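Local coordinates for IPT/TIG domain-containing protein BACOVA_02650 (Bacteroides ovatus, PDB 5E7H) that binds polysaccharide at the cell surface and probably captures xyloglucan before its transport into the periplasm for degradation, at residues V8-P13 against Q163-V168; S17-T22 against I54-P59; G127-S132 against S244-E249. All coordinates share one frame; numbering follows the deposited sequence.

Interaction 1. Residues V8-P13 against Q163-V168; sequences VSSTMP and QFECFV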
loop_
_atom_site.group_PDB
_atom_site.type_symbol
_atom_site.label_atom_id
_atom_site.label_comp_id
_atom_site.label_asym_id
_atom_site.label_seq_id
_atom_site.Cartn_x
_atom_site.Cartn_y
_atom_site.Cartn_z
ATOM N N VAL A 8 4.111 -6.388 10.257
ATOM C CA VAL A 8 3.315 -5.184 10.471
ATOM C C VAL A 8 2.338 -5.075 9.305
ATOM O O VAL A 8 2.696 -5.354 8.158
ATOM C CB VAL A 8 4.189 -3.927 10.567
ATOM C CG1 VAL A 8 3.354 -2.706 10.866
ATOM C CG2 VAL A 8 5.245 -4.100 11.660
ATOM N N SER A 9 1.099 -4.682 9.598
ATOM C CA SER A 9 0.032 -4.703 8.602
ATOM C C SER A 9 0.313 -3.832 7.380
ATOM O O SER A 9 -0.081 -4.175 6.244
ATOM C CB SER A 9 -1.288 -4.280 9.262
ATOM O OG SER A 9 -1.158 -3.015 9.887
ATOM N N SER A 10 1.005 -2.712 7.571
ATOM C CA SER A 10 1.353 -1.827 6.466
ATOM C C SER A 10 2.563 -0.978 6.820
ATOM O O SER A 10 2.794 -0.717 8.001
ATOM C CB SER A 10 0.179 -0.926 6.113
ATOM O OG SER A 10 0.543 0.003 5.114
ATOM N N THR A 11 3.328 -0.581 5.811
ATOM C CA THR A 11 4.398 0.406 6.000
ATOM C C THR A 11 3.867 1.841 5.929
ATOM O O THR A 11 4.576 2.772 6.274
ATOM C CB THR A 11 5.517 0.238 4.955
ATOM O OG1 THR A 11 4.991 0.452 3.648
ATOM C CG2 THR A 11 6.149 -1.150 5.022
ATOM N N MET A 12 2.626 2.044 5.481
ATOM C CA MET A 12 2.093 3.403 5.370
ATOM C C MET A 12 0.588 3.380 5.586
ATOM O O MET A 12 -0.191 3.759 4.711
ATOM C CB MET A 12 2.456 4.034 4.025
ATOM C CG MET A 12 2.288 5.555 4.036
ATOM S SD MET A 12 3.034 6.376 2.603
ATOM C CE MET A 12 4.732 6.336 3.099
ATOM N N PRO A 13 0.183 2.944 6.777
ATOM C CA PRO A 13 -1.252 2.911 7.083
ATOM C C PRO A 13 -1.843 4.300 7.069
ATOM O O PRO A 13 -1.226 5.264 7.517
ATOM C CB PRO A 13 -1.307 2.282 8.472
ATOM C CG PRO A 13 0.043 2.489 9.060
ATOM C CD PRO A 13 1.006 2.494 7.908
ATOM N N GLN A 163 4.410 -1.507 -3.564
ATOM C CA GLN A 163 3.389 -1.516 -2.514
ATOM C C GLN A 163 2.436 -0.375 -2.769
ATOM O O GLN A 163 2.810 0.658 -3.341
ATOM C CB GLN A 163 3.989 -1.342 -1.116
ATOM C CG GLN A 163 4.821 -2.449 -0.607
ATOM C CD GLN A 163 5.288 -2.158 0.814
ATOM O OE1 GLN A 163 5.459 -0.996 1.210
ATOM N NE2 GLN A 163 5.492 -3.206 1.573
ATOM N N PHE A 164 1.214 -0.517 -2.280
ATOM C CA PHE A 164 0.253 0.585 -2.328
ATOM C C PHE A 164 -0.833 0.269 -1.336
ATOM O O PHE A 164 -0.988 -0.881 -0.945
ATOM C CB PHE A 164 -0.343 0.798 -3.735
ATOM C CG PHE A 164 -0.899 -0.441 -4.389
ATOM C CD1 PHE A 164 -0.082 -1.288 -5.143
ATOM C CD2 PHE A 164 -2.250 -0.750 -4.292
ATOM C CE1 PHE A 164 -0.604 -2.430 -5.762
ATOM C CE2 PHE A 164 -2.767 -1.876 -4.918
ATOM C CZ PHE A 164 -1.950 -2.713 -5.632
ATOM N N GLU A 165 -1.581 1.283 -0.961
ATOM C CA GLU A 165 -2.737 1.084 -0.100
ATOM C C GLU A 165 -3.946 0.957 -0.989
ATOM O O GLU A 165 -4.054 1.637 -2.015
ATOM C CB GLU A 165 -2.896 2.239 0.868
ATOM C CG GLU A 165 -2.956 1.823 2.325
ATOM C CD GLU A 165 -1.689 1.143 2.829
ATOM O OE1 GLU A 165 -1.752 0.528 3.908
ATOM O OE2 GLU A 165 -0.632 1.255 2.184
ATOM N N CYS A 166 -4.872 0.100 -0.583
ATOM C CA CYS A 166 -6.073 -0.177 -1.366
ATOM C C CYS A 166 -7.271 -0.344 -0.440
ATOM O O CYS A 166 -7.153 -0.947 0.631
ATOM C CB CYS A 166 -5.859 -1.418 -2.187
ATOM S SG CYS A 166 -7.195 -1.808 -3.343
ATOM N N PHE A 167 -8.414 0.204 -0.840
ATOM C CA PHE A 167 -9.672 0.009 -0.133
ATOM C C PHE A 167 -10.671 -0.593 -1.099
ATOM O O PHE A 167 -10.947 0.001 -2.132
ATOM C CB PHE A 167 -10.193 1.342 0.424
ATOM C CG PHE A 167 -11.519 1.238 1.162
ATOM C CD1 PHE A 167 -12.710 1.019 0.472
ATOM C CD2 PHE A 167 -11.574 1.422 2.533
ATOM C CE1 PHE A 167 -13.933 0.931 1.159
ATOM C CE2 PHE A 167 -12.802 1.355 3.214
ATOM C CZ PHE A 167 -13.965 1.112 2.513
ATOM N N VAL A 168 -11.191 -1.766 -0.756
ATOM C CA VAL A 168 -12.229 -2.427 -1.550
ATOM C C VAL A 168 -13.533 -2.429 -0.744
ATOM O O VAL A 168 -13.573 -2.949 0.383
ATOM C CB VAL A 168 -11.832 -3.868 -1.906
ATOM C CG1 VAL A 168 -12.998 -4.600 -2.619
ATOM C CG2 VAL A 168 -10.543 -3.888 -2.740
#
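Thr11 and Pro13, in the irregular loop 8-13, stand off from Gln163 and Glu165 of strand 163-168, with the CA atoms of Pro13 and Glu165 still 7.6 Å apart, so the gap is bridged mainly by side chains. Ser10 OG donates to Glu165 OE1 over 2.6 Å, using the syn lone pair, on the side of the other carboxylate oxygen. The same hydroxyl accepts from Met12 N at 2.9 Å, an ST turn that ties the serine to its own loop. With chi1 at 175°, OG swings away from the serine's backbone N and lies beside its carbonyl carbon, where both partners can reach it. Glu165 gets there by bending at chi2 (63°), and its CD comes to 3.6 Å from Met12 O. Gln163 is extended beyond CG and crosses Thr11 at about a right angle, bringing OE1 to 2.9 Å from Thr11 OG1. Arg256 joins this buried polar group: its NE bonds to both of those oxygens, while its NH2 forms a salt bridge with Glu165 OE2, which probably keeps the carboxylate ionised. Gln209 OE1 accepts from Thr11 N. The loop follows strand 4-8 of the IPT/TIG domain and here docks on the xyloglucan-binding domain, where strand 160-168 runs between strands 207-213 and 246-259.

Interaction 2. Residues S17-T22 against I54-P59; sequences STVTIT and ISFVLP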
loop_
_atom_site.group_PDB
_atom_site.type_symbol
_atom_site.label_atom_id
_atom_site.label_comp_id
_atom_site.label_asym_id
_atom_site.label_seq_id
_atom_site.Cartn_x
_atom_site.Cartn_y
_atom_site.Cartn_z
ATOM N N SER A 17 -6.753 4.734 10.612
ATOM C CA SER A 17 -6.985 3.313 10.370
ATOM C C SER A 17 -6.199 2.472 11.368
ATOM O O SER A 17 -5.345 2.979 12.106
ATOM C CB SER A 17 -6.620 2.937 8.941
ATOM O OG SER A 17 -5.206 2.840 8.776
ATOM N N THR A 18 -6.520 1.180 11.420
ATOM C CA THR A 18 -5.927 0.274 12.397
ATOM C C THR A 18 -4.605 -0.265 11.884
ATOM O O THR A 18 -4.501 -0.691 10.730
ATOM C CB THR A 18 -6.865 -0.893 12.712
ATOM O OG1 THR A 18 -8.095 -0.370 13.224
ATOM C CG2 THR A 18 -6.255 -1.826 13.765
ATOM N N VAL A 19 -3.614 -0.223 12.755
ATOM C CA VAL A 19 -2.310 -0.840 12.534
ATOM C C VAL A 19 -2.254 -2.094 13.382
ATOM O O VAL A 19 -2.598 -2.048 14.553
ATOM C CB VAL A 19 -1.160 0.101 12.946
ATOM C CG1 VAL A 19 0.204 -0.501 12.571
ATOM C CG2 VAL A 19 -1.331 1.451 12.291
ATOM N N THR A 20 -1.828 -3.201 12.781
ATOM C CA THR A 20 -1.725 -4.470 13.493
ATOM C C THR A 20 -0.297 -4.971 13.392
ATOM O O THR A 20 0.298 -4.924 12.323
ATOM C CB THR A 20 -2.694 -5.521 12.921
ATOM O OG1 THR A 20 -4.030 -5.008 12.956
ATOM C CG2 THR A 20 -2.653 -6.784 13.742
ATOM N N ILE A 21 0.244 -5.413 14.516
ATOM C CA ILE A 21 1.601 -5.941 14.592
ATOM C C ILE A 21 1.530 -7.345 15.153
ATOM O O ILE A 21 0.991 -7.550 16.213
ATOM C CB ILE A 21 2.503 -5.087 15.485
ATOM C CG1 ILE A 21 2.539 -3.648 14.970
ATOM C CG2 ILE A 21 3.912 -5.689 15.548
ATOM C CD1 ILE A 21 3.258 -2.697 15.904
ATOM N N THR A 22 2.080 -8.312 14.426
ATOM C CA THR A 22 2.148 -9.682 14.941
ATOM C C THR A 22 3.557 -9.989 15.429
ATOM O O THR A 22 4.539 -9.411 14.959
ATOM C CB THR A 22 1.754 -10.709 13.878
ATOM O OG1 THR A 22 2.696 -10.658 12.812
ATOM C CG2 THR A 22 0.382 -10.408 13.319
ATOM N N ILE A 54 -0.598 -7.021 18.614
ATOM C CA ILE A 54 -1.135 -5.782 19.141
ATOM C C ILE A 54 -1.707 -4.961 17.992
ATOM O O ILE A 54 -1.300 -5.087 16.822
ATOM C CB ILE A 54 -0.090 -4.952 19.906
ATOM C CG1 ILE A 54 1.046 -4.516 18.994
ATOM C CG2 ILE A 54 0.464 -5.760 21.094
ATOM C CD1 ILE A 54 2.029 -3.554 19.658
ATOM N N SER A 55 -2.685 -4.132 18.329
ATOM C CA SER A 55 -3.249 -3.221 17.352
ATOM C C SER A 55 -3.644 -1.901 17.979
ATOM O O SER A 55 -3.866 -1.811 19.179
ATOM C CB SER A 55 -4.460 -3.839 16.653
ATOM O OG SER A 55 -5.497 -4.105 17.588
ATOM N N PHE A 56 -3.726 -0.881 17.133
ATOM C CA PHE A 56 -4.070 0.466 17.564
ATOM C C PHE A 56 -4.397 1.276 16.335
ATOM O O PHE A 56 -3.957 0.947 15.229
ATOM C CB PHE A 56 -2.920 1.121 18.320
ATOM C CG PHE A 56 -1.639 1.137 17.542
ATOM C CD1 PHE A 56 -1.352 2.168 16.668
ATOM C CD2 PHE A 56 -0.724 0.102 17.694
ATOM C CE1 PHE A 56 -0.168 2.159 15.937
ATOM C CE2 PHE A 56 0.453 0.092 16.965
ATOM C CZ PHE A 56 0.727 1.117 16.100
ATOM N N VAL A 57 -5.147 2.350 16.537
ATOM C CA VAL A 57 -5.434 3.290 15.480
ATOM C C VAL A 57 -4.290 4.300 15.353
ATOM O O VAL A 57 -3.843 4.829 16.381
ATOM C CB VAL A 57 -6.744 4.006 15.782
ATOM C CG1 VAL A 57 -7.019 5.072 14.746
ATOM C CG2 VAL A 57 -7.897 2.999 15.827
ATOM N N LEU A 58 -3.820 4.555 14.129
ATOM C CA LEU A 58 -2.754 5.533 13.896
ATOM C C LEU A 58 -3.348 6.950 14.090
ATOM O O LEU A 58 -4.208 7.353 13.310
ATOM C CB LEU A 58 -2.145 5.367 12.501
ATOM C CG LEU A 58 -0.944 6.275 12.220
ATOM C CD1 LEU A 58 0.253 5.867 13.047
ATOM C CD2 LEU A 58 -0.607 6.253 10.748
ATOM N N PRO A 59 -2.902 7.699 15.111
ATOM C CA PRO A 59 -3.587 8.965 15.405
ATOM C C PRO A 59 -3.160 10.159 14.546
ATOM O O PRO A 59 -3.899 11.147 14.457
ATOM C CB PRO A 59 -3.238 9.209 16.864
ATOM C CG PRO A 59 -1.936 8.548 17.071
ATOM C CD PRO A 59 -1.934 7.345 16.166
#
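The ring of Phe56 carries Val19 over one face and meets Ile21 at its edge. Val19 CB stands 4.1 Å from the ring centroid and 25° off the ring normal, a CH-pi contact offset toward the rim at CE1 and CZ. Ile21 CD1 comes in near the ring plane, 4.1 Å from CE2. A chi1 of 55° tucks Phe56 CG between its backbone N and carbonyl carbon, laying the ring alongside Val19 and pointing the same way. Ile21 and Ile54 likewise run side by side, with CB of Ile21 3.8 Å from CG1 of Ile54, and Val19 CG2 touches Leu58 CB at the other end. Beneath these groups the strands are antiparallel. Val19-Phe56 and Ile21-Ile54 are hydrogen-bonded pairs, each joined in both directions, with Val19 N reaching Phe56 O at 2.8 Å and 173°. Leu58 N to Ser17 O, 3.0 Å, carries the pairing past the end of the strand. Thr18, Thr20, Ser55 and Val57 occupy the other, more exposed face, where Ser55 CB lies 3.9 Å from Thr20 OG1. In this IPT/TIG domain, an immunoglobulin-like fold, strand 18-24 lies between 4-8 and 53-57, and the apolar face of Phe56 and Ile54 packs on Val32, Ile34 and Ile40 of the second sheet.

Interaction 3. Residues G127-S132 against S244-E249; sequences GTVSAS and SQATIE. With ACT (acetate ion), chain H.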
loop_
_atom_site.group_PDB
_atom_site.type_symbol
_atom_site.label_atom_id
_atom_site.label_comp_id
_atom_site.label_asym_id
_atom_site.label_seq_id
_atom_site.Cartn_x
_atom_site.Cartn_y
_atom_site.Cartn_z
ATOM N N GLY A 127 -17.948 2.181 -9.832
ATOM C CA GLY A 127 -19.072 2.198 -10.724
ATOM C C GLY A 127 -19.419 0.848 -11.296
ATOM O O GLY A 127 -18.866 -0.178 -10.905
ATOM N N THR A 128 -20.308 0.881 -12.274
ATOM C CA THR A 128 -20.842 -0.327 -12.875
ATOM C C THR A 128 -20.166 -0.587 -14.219
ATOM O O THR A 128 -20.017 0.338 -15.022
ATOM C CB THR A 128 -22.340 -0.214 -13.070
ATOM O OG1 THR A 128 -22.954 0.214 -11.849
ATOM C CG2 THR A 128 -22.903 -1.541 -13.439
ATOM N N VAL A 129 -19.764 -1.839 -14.441
ATOM C CA VAL A 129 -19.110 -2.239 -15.692
ATOM C C VAL A 129 -19.831 -3.438 -16.299
ATOM O O VAL A 129 -20.209 -4.370 -15.600
ATOM C CB VAL A 129 -17.590 -2.543 -15.465
ATOM C CG1 VAL A 129 -17.362 -3.617 -14.410
ATOM C CG2 VAL A 129 -16.893 -2.911 -16.797
ATOM N N SER A 130 -20.050 -3.386 -17.607
ATOM C CA SER A 130 -20.725 -4.483 -18.292
ATOM C C SER A 130 -19.894 -5.763 -18.259
ATOM O O SER A 130 -18.703 -5.738 -17.955
ATOM C CB SER A 130 -21.016 -4.122 -19.755
ATOM O OG SER A 130 -19.839 -4.298 -20.528
ATOM N N ALA A 131 -20.525 -6.886 -18.596
ATOM C CA ALA A 131 -19.806 -8.128 -18.838
ATOM C C ALA A 131 -18.782 -7.937 -19.959
ATOM O O ALA A 131 -18.947 -7.056 -20.802
ATOM C CB ALA A 131 -20.792 -9.263 -19.215
ATOM N N SER A 132 -17.753 -8.791 -19.964
ATOM C CA SER A 132 -16.744 -8.872 -21.039
ATOM C C SER A 132 -16.402 -7.503 -21.620
ATOM O O SER A 132 -16.620 -7.234 -22.800
ATOM C CB SER A 132 -17.220 -9.827 -22.138
ATOM O OG SER A 132 -17.503 -11.107 -21.592
ATOM N N SER A 244 -20.625 -11.485 -16.283
ATOM C CA SER A 244 -21.681 -10.654 -15.716
ATOM C C SER A 244 -21.230 -9.235 -15.453
ATOM O O SER A 244 -20.079 -8.963 -15.080
ATOM C CB SER A 244 -22.191 -11.248 -14.400
ATOM O OG SER A 244 -23.090 -10.359 -13.740
ATOM N N GLN A 245 -22.179 -8.332 -15.611
ATOM C CA GLN A 245 -22.059 -6.973 -15.112
ATOM C C GLN A 245 -21.664 -7.011 -13.637
ATOM O O GLN A 245 -22.021 -7.942 -12.920
ATOM C CB GLN A 245 -23.395 -6.245 -15.306
ATOM C CG GLN A 245 -23.432 -4.799 -14.861
ATOM C CD GLN A 245 -24.822 -4.165 -15.002
ATOM O OE1 GLN A 245 -25.069 -3.109 -14.425
ATOM N NE2 GLN A 245 -25.728 -4.803 -15.740
ATOM N N ALA A 246 -20.925 -6.003 -13.206
ATOM C CA ALA A 246 -20.536 -5.887 -11.810
ATOM C C ALA A 246 -20.409 -4.436 -11.431
ATOM O O ALA A 246 -20.094 -3.599 -12.267
ATOM C CB ALA A 246 -19.210 -6.588 -11.582
ATOM N N THR A 247 -20.576 -4.140 -10.149
ATOM C CA THR A 247 -20.361 -2.800 -9.651
ATOM C C THR A 247 -19.272 -2.934 -8.611
ATOM O O THR A 247 -19.312 -3.838 -7.775
ATOM C CB THR A 247 -21.673 -2.207 -9.095
ATOM O OG1 THR A 247 -22.614 -2.078 -10.178
ATOM C CG2 THR A 247 -21.446 -0.861 -8.449
ATOM N N ILE A 248 -18.257 -2.085 -8.704
ATOM C CA ILE A 248 -17.154 -2.153 -7.754
ATOM C C ILE A 248 -16.880 -0.762 -7.203
ATOM O O ILE A 248 -17.345 0.234 -7.747
ATOM C CB ILE A 248 -15.876 -2.755 -8.387
ATOM C CG1 ILE A 248 -15.170 -1.757 -9.332
ATOM C CG2 ILE A 248 -16.217 -4.070 -9.123
ATOM C CD1 ILE A 248 -13.836 -2.246 -9.910
ATOM N N GLU A 249 -16.140 -0.706 -6.100
ATOM C CA GLU A 249 -15.739 0.563 -5.502
ATOM C C GLU A 249 -14.387 0.334 -4.858
ATOM O O GLU A 249 -14.301 -0.287 -3.788
ATOM C CB GLU A 249 -16.784 1.058 -4.502
ATOM C CG GLU A 249 -16.452 2.401 -3.920
ATOM C CD GLU A 249 -17.474 2.905 -2.920
ATOM O OE1 GLU A 249 -18.485 2.204 -2.644
ATOM O OE2 GLU A 249 -17.260 4.022 -2.421
HETATM C C ACT H . -20.918 4.604 -12.755
HETATM O O ACT H . -20.804 5.339 -11.739
HETATM O OXT ACT H . -21.636 3.570 -12.709
HETATM C CH3 ACT H . -20.188 4.959 -14.026
#
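Thr128, Gly127 and Gln245 bury the most surface where, in the xyloglucan-binding domain, short strand 128-129 pairs antiparallel with the start of strand 246-259. Thr128 faces Thr247 in a non-hydrogen-bonded pair, but their side chains supply a bond of their own: OG1 of Thr128 and OG1 of Thr247 lie 2.9 Å apart, with either able to donate. Both threonines set OG1 beside the backbone N and opposite the carbonyl carbon (chi1 -50° for Thr128), which brings the two hydroxyls together on the outer face. Gly127 is gripped by its backbone, N to Ile248 O at 2.9 Å and O from Ile248 N at 3.0 Å. The chain turns a corner here, with phi at 125°, and an acetate ion, probably from the crystallisation liquor, occupies the side where a CB would project. Thr128 N donates to acetate OXT at 3.0 Å. The extended Gln245 side chain crosses Thr128 obliquely, its CG 3.3 Å from Val129 O. One pair on, beyond Thr128-Thr247, Val129 N meets Ala246 O at 2.8 Å. Backbone bonds thus carry the pairing; the threonine hydroxyls add one polar link on the exposed face, while Val129 and Ile248 are buried on the other against Trp136.

Overall arrangement
Interactions 1 and 2 touch, their centres about 12 Å apart: Ser9 N lies 2.9 Å from Thr20 O, a probable hydrogen bond, and Pro13 CG packs 3.7 Å from Val19 CG2. The loop that docks on the xyloglucan-binding domain is thereby fastened to the IPT/TIG sheet, and interaction 2 is nested within the chain loop that interaction 1 closes. Interaction 3 has its centre about 25 Å from that of interaction 1, yet their nearest atoms are about 4 Å apart without touching, and both reach one sheet through neighbouring strands 160-168 and 246-259. From interaction 2 it is remote, about 33 Å between centres and 15 Å between nearest atoms. A bound sodium ion lies about 8 Å from the Met12 side chain in interaction 1.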